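Local coordinates for vacuolar aminopeptidase 1 (Saccharomyces cerevisiae, PDB 5JGF), which removes N-terminal amino acids, preferably neutral or hydrophobic ones, from peptides and proteins in the yeast vacuole as a zinc-dependent dodecameric aminopeptidase, at residues Ala343-Leu348 with Ile432-Met437; Trp79-Gly84 with His332-Asn337. All coordinates share one frame; numbering follows the deposited sequence.

In the fold
Interactions 1 and 2 sit toward opposite ends of strand 339-347 in the large mixed sheet of this M18 aminopeptidase. In interaction 2, helix 331-336, which runs into that strand, packs on the turn that leads into the neighbouring parallel strand 86-91. At the far ends of the same two strands stand the zinc ligands His91 and Asp344. Interaction 1 lies there, pairing the end of 339-347 with that of 426-434, its other parallel neighbour, beside the two-zinc active site. The centres of interactions 1 and 2 are 31 Å apart. They do not touch, the nearest atoms of the two being about 13 Å apart. Each is also approached by a neighbouring subunit, a different one in each case.

Interaction 1. Residues Ala343-Leu348 with Ile432-Met437; sequences ADVNHL and IAQLSM. With ZN (zinc ion), chain K.
Met437 reaches His347 by turning its CG anti to the backbone N (chi1 -162°), running straight on to SD and then bending back (chi3 -66°), which lays methyl CE over one face of the imidazole. His347 has CG anti to its carbonyl carbon (chi1 -51°), which turns the ND1-CE1 side of the ring to that methyl. The two side chains cross at about a right angle, with CE of Met437 3.7 Å from the centre of the His347 ring, a CH-pi contact displaced toward the rim. The same methyl lies against the backbone oxygens of Val345 and Asn346 and against CG2 of Val345.

Alongside this, the strand ends pair in parallel: Gln434 N gives its hydrogen to Asn346 O at 2.9 Å, and Leu348 N bonds to Gln434 O, also at 2.9 Å. That carbonyl also accepts from a water at the imidazole edge, 2.8 Å from His347 ND1; the same water accepts the N-H of Met437. Leu348 lays CG 3.6 Å from Ala433 CB, while the Asn346 amide is held through ND2 by Ser372 and Thr370.

Asp344 grips the zinc with both carboxylate oxygens, OD1 at 2.1 Å and the more distant OD2 at 2.5 Å; His91, Asp262 and two waters complete the site. One of these waters donates to Val345 O (3.0 Å), tying the backbone to the metal. An alanine in place of His347 would probably leave Met437 CE without its aromatic face and the bridging water without its ring nitrogen. His347 probably contacts the substrate, as in related enzymes, and its ring also meets His169 of a neighbouring subunit. Methyl, water and Phe403 of the same chain probably help to hold its tilt, consistent with a pre-positioned ring in the substrate pocket.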
ATOM      1  N   ALA D 343      38.174 -21.089  19.737  1.00 15.00           N
ATOM      2  CA  ALA D 343      38.345 -19.703  20.149  1.00 14.67           C
ATOM      3  C   ALA D 343      38.050 -18.704  19.044  1.00 15.31           C
ATOM      4  O   ALA D 343      38.846 -18.523  18.125  1.00 14.15           O
ATOM      5  CB  ALA D 343      39.765 -19.492  20.680  1.00 16.22           C
ATOM      6  N   ASP D 344      36.890 -18.061  19.146  1.00 14.24           N
ATOM      7  CA  ASP D 344      36.477 -17.059  18.175  1.00 12.72           C
ATOM      8  C   ASP D 344      35.870 -15.915  18.980  1.00 12.58           C
ATOM      9  O   ASP D 344      35.116 -16.140  19.926  1.00 13.86           O
ATOM     10  CB  ASP D 344      35.439 -17.636  17.206  1.00 12.46           C
ATOM     11  CG  ASP D 344      35.294 -16.804  15.942  1.00 12.88           C
ATOM     12  OD1 ASP D 344      35.888 -15.712  15.881  1.00 12.52           O
ATOM     13  OD2 ASP D 344      34.586 -17.245  15.010  1.00 12.40           O
ATOM     14  N   VAL D 345      36.218 -14.689  18.618  1.00 13.21           N
ATOM     15  CA  VAL D 345      35.709 -13.525  19.324  1.00 12.11           C
ATOM     16  C   VAL D 345      34.188 -13.520  19.395  1.00 14.21           C
ATOM     17  O   VAL D 345      33.513 -13.982  18.476  1.00 14.13           O
ATOM     18  CB  VAL D 345      36.176 -12.220  18.643  1.00 13.10           C
ATOM     19  CG1 VAL D 345      37.688 -12.082  18.768  1.00 13.11           C
ATOM     20  CG2 VAL D 345      35.763 -12.220  17.170  1.00 12.63           C
ATOM     21  N   ASN D 346      33.655 -13.031  20.509  1.00 12.05           N
ATOM     22  CA  ASN D 346      32.214 -12.921  20.659  1.00 12.91           C
ATOM     23  C   ASN D 346      31.896 -11.451  20.924  1.00 13.13           C
ATOM     24  O   ASN D 346      32.779 -10.595  20.830  1.00 12.63           O
ATOM     25  CB  ASN D 346      31.669 -13.837  21.766  1.00 14.14           C
ATOM     26  CG  ASN D 346      32.638 -14.025  22.906  1.00 16.83           C
ATOM     27  OD1 ASN D 346      33.264 -13.077  23.363  1.00 17.34           O
ATOM     28  ND2 ASN D 346      32.751 -15.261  23.388  1.00 18.20           N
ATOM     29  N   HIS D 347      30.653 -11.153  21.274  1.00 12.37           N
ATOM     30  CA  HIS D 347      30.240  -9.763  21.427  1.00 12.48           C
ATOM     31  C   HIS D 347      30.255  -9.083  22.783  1.00 12.02           C
ATOM     32  O   HIS D 347      29.573  -9.511  23.712  1.00 11.82           O
ATOM     33  CB  HIS D 347      28.836  -9.602  20.840  1.00 11.29           C
ATOM     34  CG  HIS D 347      28.692 -10.151  19.457  1.00 13.35           C
ATOM     35  ND1 HIS D 347      29.198  -9.513  18.345  1.00 13.78           N
ATOM     36  CD2 HIS D 347      28.105 -11.286  19.004  1.00 15.73           C
ATOM     37  CE1 HIS D 347      28.929 -10.229  17.268  1.00 14.71           C
ATOM     38  NE2 HIS D 347      28.268 -11.310  17.641  1.00 15.45           N
ATOM     39  N   LEU D 348      31.019  -8.000  22.879  1.00 11.95           N
ATOM     40  CA  LEU D 348      31.049  -7.209  24.099  1.00 12.20           C
ATOM     41  C   LEU D 348      29.726  -6.456  24.143  1.00 13.84           C
ATOM     42  O   LEU D 348      29.173  -6.097  23.104  1.00 12.09           O
ATOM     43  CB  LEU D 348      32.170  -6.168  24.059  1.00 13.46           C
ATOM     44  CG  LEU D 348      33.563  -6.528  24.565  1.00 14.96           C
ATOM     45  CD1 LEU D 348      34.499  -5.339  24.338  1.00 12.05           C
ATOM     46  CD2 LEU D 348      33.495  -6.880  26.047  1.00 12.89           C
ATOM     47  N   ILE D 432      37.658 -13.995  23.162  1.00 11.33           N
ATOM     48  CA  ILE D 432      37.834 -12.677  23.740  1.00 13.00           C
ATOM     49  C   ILE D 432      36.744 -11.836  23.087  1.00 13.66           C
ATOM     50  O   ILE D 432      36.639 -11.799  21.861  1.00 13.75           O
ATOM     51  CB  ILE D 432      39.227 -12.109  23.390  1.00 13.44           C
ATOM     52  CG1 ILE D 432      40.312 -13.037  23.952  1.00 14.05           C
ATOM     53  CG2 ILE D 432      39.376 -10.696  23.950  1.00 12.50           C
ATOM     54  CD1 ILE D 432      41.732 -12.673  23.530  1.00 15.25           C
ATOM     55  N   ALA D 433      35.922 -11.187  23.904  1.00 13.40           N
ATOM     56  CA  ALA D 433      34.830 -10.373  23.391  1.00 13.24           C
ATOM     57  C   ALA D 433      35.313  -9.048  22.823  1.00 12.36           C
ATOM     58  O   ALA D 433      36.308  -8.487  23.281  1.00 13.31           O
ATOM     59  CB  ALA D 433      33.804 -10.125  24.495  1.00 12.08           C
ATOM     60  N   GLN D 434      34.602  -8.550  21.819  1.00 12.18           N
ATOM     61  CA  GLN D 434      34.948  -7.281  21.200  1.00 12.68           C
ATOM     62  C   GLN D 434      33.696  -6.523  20.787  1.00 12.69           C
ATOM     63  O   GLN D 434      32.609  -7.092  20.681  1.00 12.46           O
ATOM     64  CB  GLN D 434      35.814  -7.497  19.954  1.00 12.75           C
ATOM     65  CG  GLN D 434      35.121  -8.293  18.854  1.00 12.60           C
ATOM     66  CD  GLN D 434      35.779  -8.111  17.503  1.00 16.10           C
ATOM     67  OE1 GLN D 434      35.591  -7.085  16.836  1.00 16.52           O
ATOM     68  NE2 GLN D 434      36.564  -9.096  17.092  1.00 12.11           N
ATOM     69  N   LEU D 435      33.864  -5.228  20.562  1.00 12.39           N
ATOM     70  CA  LEU D 435      32.773  -4.377  20.110  1.00 12.39           C
ATOM     71  C   LEU D 435      32.909  -4.283  18.600  1.00 11.99           C
ATOM     72  O   LEU D 435      33.988  -4.517  18.056  1.00 11.70           O
ATOM     73  CB  LEU D 435      32.911  -2.966  20.685  1.00 11.98           C
ATOM     74  CG  LEU D 435      32.516  -2.698  22.135  1.00 11.36           C
ATOM     75  CD1 LEU D 435      32.984  -1.302  22.532  1.00 12.52           C
ATOM     76  CD2 LEU D 435      31.007  -2.826  22.283  1.00 12.54           C
ATOM     77  N   SER D 436      31.808  -3.963  17.931  1.00 11.23           N
ATOM     78  CA  SER D 436      31.820  -3.748  16.491  1.00 12.45           C
ATOM     79  C   SER D 436      32.432  -4.852  15.640  1.00 12.22           C
ATOM     80  O   SER D 436      33.211  -4.571  14.727  1.00 11.11           O
ATOM     81  CB  SER D 436      32.552  -2.434  16.198  1.00 13.60           C
ATOM     82  OG  SER D 436      32.099  -1.394  17.055  1.00 15.62           O
ATOM     83  N   MET D 437      32.082  -6.100  15.919  1.00 11.18           N
ATOM     84  CA  MET D 437      32.615  -7.202  15.133  1.00 12.67           C
ATOM     85  C   MET D 437      32.267  -6.963  13.658  1.00 12.21           C
ATOM     86  O   MET D 437      31.174  -6.496  13.337  1.00 12.47           O
ATOM     87  CB  MET D 437      32.015  -8.525  15.611  1.00 12.62           C
ATOM     88  CG  MET D 437      32.800  -9.744  15.180  1.00 14.26           C
ATOM     89  SD  MET D 437      32.041 -11.255  15.762  1.00 19.71           S
ATOM     90  CE  MET D 437      32.244 -11.084  17.538  1.00 15.02           C
TER
HETATM   91 ZN    ZN K 601      35.263 -15.019  13.955  1.00 15.68          ZN
HETATM   92  O   HOH W   1      33.582 -14.145  15.457  1.00 13.45           O
HETATM   93  O   HOH W   2      30.577  -7.068  18.556  1.00 11.89           O
HETATM   94  O   HOH W   3      33.881 -15.005  12.446  1.00 22.31           O

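Interaction 2. Residues Trp79-Gly84 with His332-Asn337; sequences WRAEKG and HTVWAN
Val334, on the last turn of helix 331-336, wedges its two methyls into the loop 79-84, with its 3-10 turn at 81-83: CG2 lies 3.6 Å from Ala81 CB, and both branches approach the six-membered ring of Trp79, with CG2 3.9 Å from CH2. With CG1 anti to the backbone N (chi1 172°), CG2 is left facing Ala81. The indole is pinned by its own segment, as Trp79 NE1 donates to Gly84 O at 2.9 Å.

Asn337, where the chain leaves the helix, packs against Glu82 O, its CG 3.2 Å from that oxygen, without bonding to it. Its ND2 turns back instead to Thr333 O (2.8 Å) and also reaches Lys47 O of a neighbouring subunit.

Gly84 passes close to the helix end, its CA 3.3 Å from Val334 O. A CB there would collide with Asn337 O, and phi is positive (64°), so glycine suits the place. A straighter C-H...O approach joins Val334 CA to Ala81 O, 3.4 Å away. Arg464, of helix 448-468, bonds to Lys83 O and weakly to Asn337 O, bridging the two segments. Shape and apolar fit, rather than direct bonds between the segments, therefore seat the helix end here.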
ATOM      1  N   TRP D  79      53.363 -39.551  25.475  1.00 19.84           N
ATOM      2  CA  TRP D  79      51.949 -39.417  25.141  1.00 19.19           C
ATOM      3  C   TRP D  79      51.343 -40.758  24.741  1.00 20.47           C
ATOM      4  O   TRP D  79      52.014 -41.605  24.149  1.00 20.85           O
ATOM      5  CB  TRP D  79      51.762 -38.427  23.984  1.00 19.00           C
ATOM      6  CG  TRP D  79      50.326 -38.306  23.539  1.00 19.21           C
ATOM      7  CD1 TRP D  79      49.317 -37.650  24.189  1.00 19.42           C
ATOM      8  CD2 TRP D  79      49.734 -38.896  22.372  1.00 19.13           C
ATOM      9  NE1 TRP D  79      48.136 -37.795  23.500  1.00 17.74           N
ATOM     10  CE2 TRP D  79      48.362 -38.553  22.381  1.00 18.54           C
ATOM     11  CE3 TRP D  79      50.230 -39.679  21.320  1.00 20.51           C
ATOM     12  CZ2 TRP D  79      47.478 -38.968  21.378  1.00 18.23           C
ATOM     13  CZ3 TRP D  79      49.351 -40.092  20.320  1.00 21.91           C
ATOM     14  CH2 TRP D  79      47.987 -39.732  20.358  1.00 21.91           C
ATOM     15  N   ARG D  80      50.074 -40.948  25.082  1.00 20.28           N
ATOM     16  CA  ARG D  80      49.343 -42.154  24.718  1.00 22.75           C
ATOM     17  C   ARG D  80      47.916 -41.720  24.407  1.00 21.39           C
ATOM     18  O   ARG D  80      47.457 -40.693  24.906  1.00 19.67           O
ATOM     19  CB  ARG D  80      49.374 -43.190  25.853  1.00 24.89           C
ATOM     20  CG  ARG D  80      48.845 -42.715  27.187  1.00 31.97           C
ATOM     21  CD  ARG D  80      49.299 -43.657  28.301  1.00 38.64           C
ATOM     22  NE  ARG D  80      48.896 -43.189  29.624  1.00 43.26           N
ATOM     23  CZ  ARG D  80      47.712 -43.428  30.179  1.00 46.83           C
ATOM     24  NH1 ARG D  80      46.801 -44.141  29.527  1.00 47.57           N
ATOM     25  NH2 ARG D  80      47.439 -42.951  31.387  1.00 48.25           N
ATOM     26  N   ALA D  81      47.232 -42.497  23.573  1.00 21.35           N
ATOM     27  CA  ALA D  81      45.868 -42.200  23.142  1.00 21.37           C
ATOM     28  C   ALA D  81      44.918 -41.717  24.230  1.00 23.02           C
ATOM     29  O   ALA D  81      44.168 -40.758  24.027  1.00 21.12           O
ATOM     30  CB  ALA D  81      45.274 -43.420  22.454  1.00 22.06           C
ATOM     31  N   GLU D  82      44.939 -42.382  25.378  1.00 21.50           N
ATOM     32  CA  GLU D  82      44.055 -42.023  26.478  1.00 22.07           C
ATOM     33  C   GLU D  82      44.262 -40.607  27.014  1.00 20.33           C
ATOM     34  O   GLU D  82      43.387 -40.062  27.688  1.00 20.28           O
ATOM     35  CB  GLU D  82      44.200 -43.046  27.610  1.00 25.61           C
ATOM     36  CG  GLU D  82      43.828 -44.470  27.196  1.00 30.38           C
ATOM     37  CD  GLU D  82      44.890 -45.165  26.337  1.00 34.57           C
ATOM     38  OE1 GLU D  82      44.552 -46.198  25.718  1.00 38.43           O
ATOM     39  OE2 GLU D  82      46.054 -44.705  26.284  1.00 29.93           O
ATOM     40  N   LYS D  83      45.413 -40.012  26.717  1.00 18.39           N
ATOM     41  CA  LYS D  83      45.707 -38.654  27.167  1.00 18.82           C
ATOM     42  C   LYS D  83      44.983 -37.611  26.315  1.00 18.05           C
ATOM     43  O   LYS D  83      44.857 -36.447  26.707  1.00 16.65           O
ATOM     44  CB  LYS D  83      47.213 -38.401  27.123  1.00 19.32           C
ATOM     45  CG  LYS D  83      47.957 -39.048  28.283  1.00 21.57           C
ATOM     46  CD  LYS D  83      47.573 -38.363  29.583  1.00 24.58           C
ATOM     47  CE  LYS D  83      48.172 -39.042  30.792  1.00 28.72           C
ATOM     48  NZ  LYS D  83      47.830 -38.284  32.029  1.00 28.31           N
ATOM     49  N   GLY D  84      44.512 -38.043  25.149  1.00 17.61           N
ATOM     50  CA  GLY D  84      43.804 -37.150  24.252  1.00 17.96           C
ATOM     51  C   GLY D  84      44.662 -36.012  23.738  1.00 19.14           C
ATOM     52  O   GLY D  84      45.890 -36.037  23.850  1.00 19.21           O
ATOM     53  N   HIS D 332      39.882 -42.949  17.801  1.00 21.01           N
ATOM     54  CA  HIS D 332      38.580 -42.736  18.417  1.00 21.57           C
ATOM     55  C   HIS D 332      38.787 -42.534  19.909  1.00 21.47           C
ATOM     56  O   HIS D 332      38.119 -41.713  20.538  1.00 20.18           O
ATOM     57  CB  HIS D 332      37.662 -43.929  18.150  1.00 24.20           C
ATOM     58  CG  HIS D 332      37.290 -44.082  16.709  1.00 26.34           C
ATOM     59  ND1 HIS D 332      36.505 -43.165  16.044  1.00 29.64           N
ATOM     60  CD2 HIS D 332      37.622 -45.025  15.798  1.00 27.54           C
ATOM     61  CE1 HIS D 332      36.371 -43.537  14.783  1.00 29.73           C
ATOM     62  NE2 HIS D 332      37.038 -44.662  14.608  1.00 29.20           N
ATOM     63  N   THR D 333      39.727 -43.281  20.476  1.00 20.03           N
ATOM     64  CA  THR D 333      40.031 -43.152  21.893  1.00 19.07           C
ATOM     65  C   THR D 333      40.697 -41.802  22.135  1.00 17.79           C
ATOM     66  O   THR D 333      40.443 -41.147  23.143  1.00 16.69           O
ATOM     67  CB  THR D 333      40.970 -44.281  22.367  1.00 21.20           C
ATOM     68  OG1 THR D 333      40.255 -45.520  22.352  1.00 23.56           O
ATOM     69  CG2 THR D 333      41.477 -44.005  23.774  1.00 20.64           C
ATOM     70  N   VAL D 334      41.544 -41.391  21.196  1.00 15.81           N
ATOM     71  CA  VAL D 334      42.242 -40.114  21.299  1.00 16.61           C
ATOM     72  C   VAL D 334      41.250 -38.955  21.413  1.00 15.88           C
ATOM     73  O   VAL D 334      41.295 -38.171  22.358  1.00 15.10           O
ATOM     74  CB  VAL D 334      43.141 -39.869  20.068  1.00 15.39           C
ATOM     75  CG1 VAL D 334      43.707 -38.447  20.101  1.00 15.30           C
ATOM     76  CG2 VAL D 334      44.272 -40.896  20.037  1.00 16.73           C
ATOM     77  N   TRP D 335      40.344 -38.856  20.447  1.00 15.55           N
ATOM     78  CA  TRP D 335      39.370 -37.774  20.450  1.00 15.88           C
ATOM     79  C   TRP D 335      38.365 -37.857  21.589  1.00 16.39           C
ATOM     80  O   TRP D 335      37.937 -36.829  22.114  1.00 14.31           O
ATOM     81  CB  TRP D 335      38.667 -37.713  19.091  1.00 16.47           C
ATOM     82  CG  TRP D 335      39.601 -37.243  18.010  1.00 18.34           C
ATOM     83  CD1 TRP D 335      39.982 -37.929  16.892  1.00 17.37           C
ATOM     84  CD2 TRP D 335      40.306 -35.995  17.976  1.00 18.17           C
ATOM     85  NE1 TRP D 335      40.884 -37.188  16.166  1.00 17.50           N
ATOM     86  CE2 TRP D 335      41.102 -35.997  16.809  1.00 19.64           C
ATOM     87  CE3 TRP D 335      40.345 -34.876  18.820  1.00 18.72           C
ATOM     88  CZ2 TRP D 335      41.930 -34.922  16.464  1.00 19.18           C
ATOM     89  CZ3 TRP D 335      41.167 -33.805  18.476  1.00 20.41           C
ATOM     90  CH2 TRP D 335      41.949 -33.839  17.307  1.00 19.73           C
ATOM     91  N   ALA D 336      37.998 -39.071  21.992  1.00 15.44           N
ATOM     92  CA  ALA D 336      37.050 -39.225  23.088  1.00 16.50           C
ATOM     93  C   ALA D 336      37.638 -38.618  24.360  1.00 17.07           C
ATOM     94  O   ALA D 336      36.904 -38.172  25.243  1.00 17.13           O
ATOM     95  CB  ALA D 336      36.724 -40.700  23.306  1.00 16.97           C
ATOM     96  N   ASN D 337      38.965 -38.586  24.442  1.00 14.61           N
ATOM     97  CA  ASN D 337      39.651 -38.039  25.610  1.00 16.10           C
ATOM     98  C   ASN D 337      40.214 -36.637  25.392  1.00 15.98           C
ATOM     99  O   ASN D 337      40.992 -36.152  26.209  1.00 15.17           O
ATOM    100  CB  ASN D 337      40.798 -38.970  26.023  1.00 17.01           C
ATOM    101  CG  ASN D 337      40.309 -40.239  26.691  1.00 18.23           C
ATOM    102  OD1 ASN D 337      39.849 -40.214  27.835  1.00 17.01           O
ATOM    103  ND2 ASN D 337      40.399 -41.357  25.977  1.00 17.50           N
TER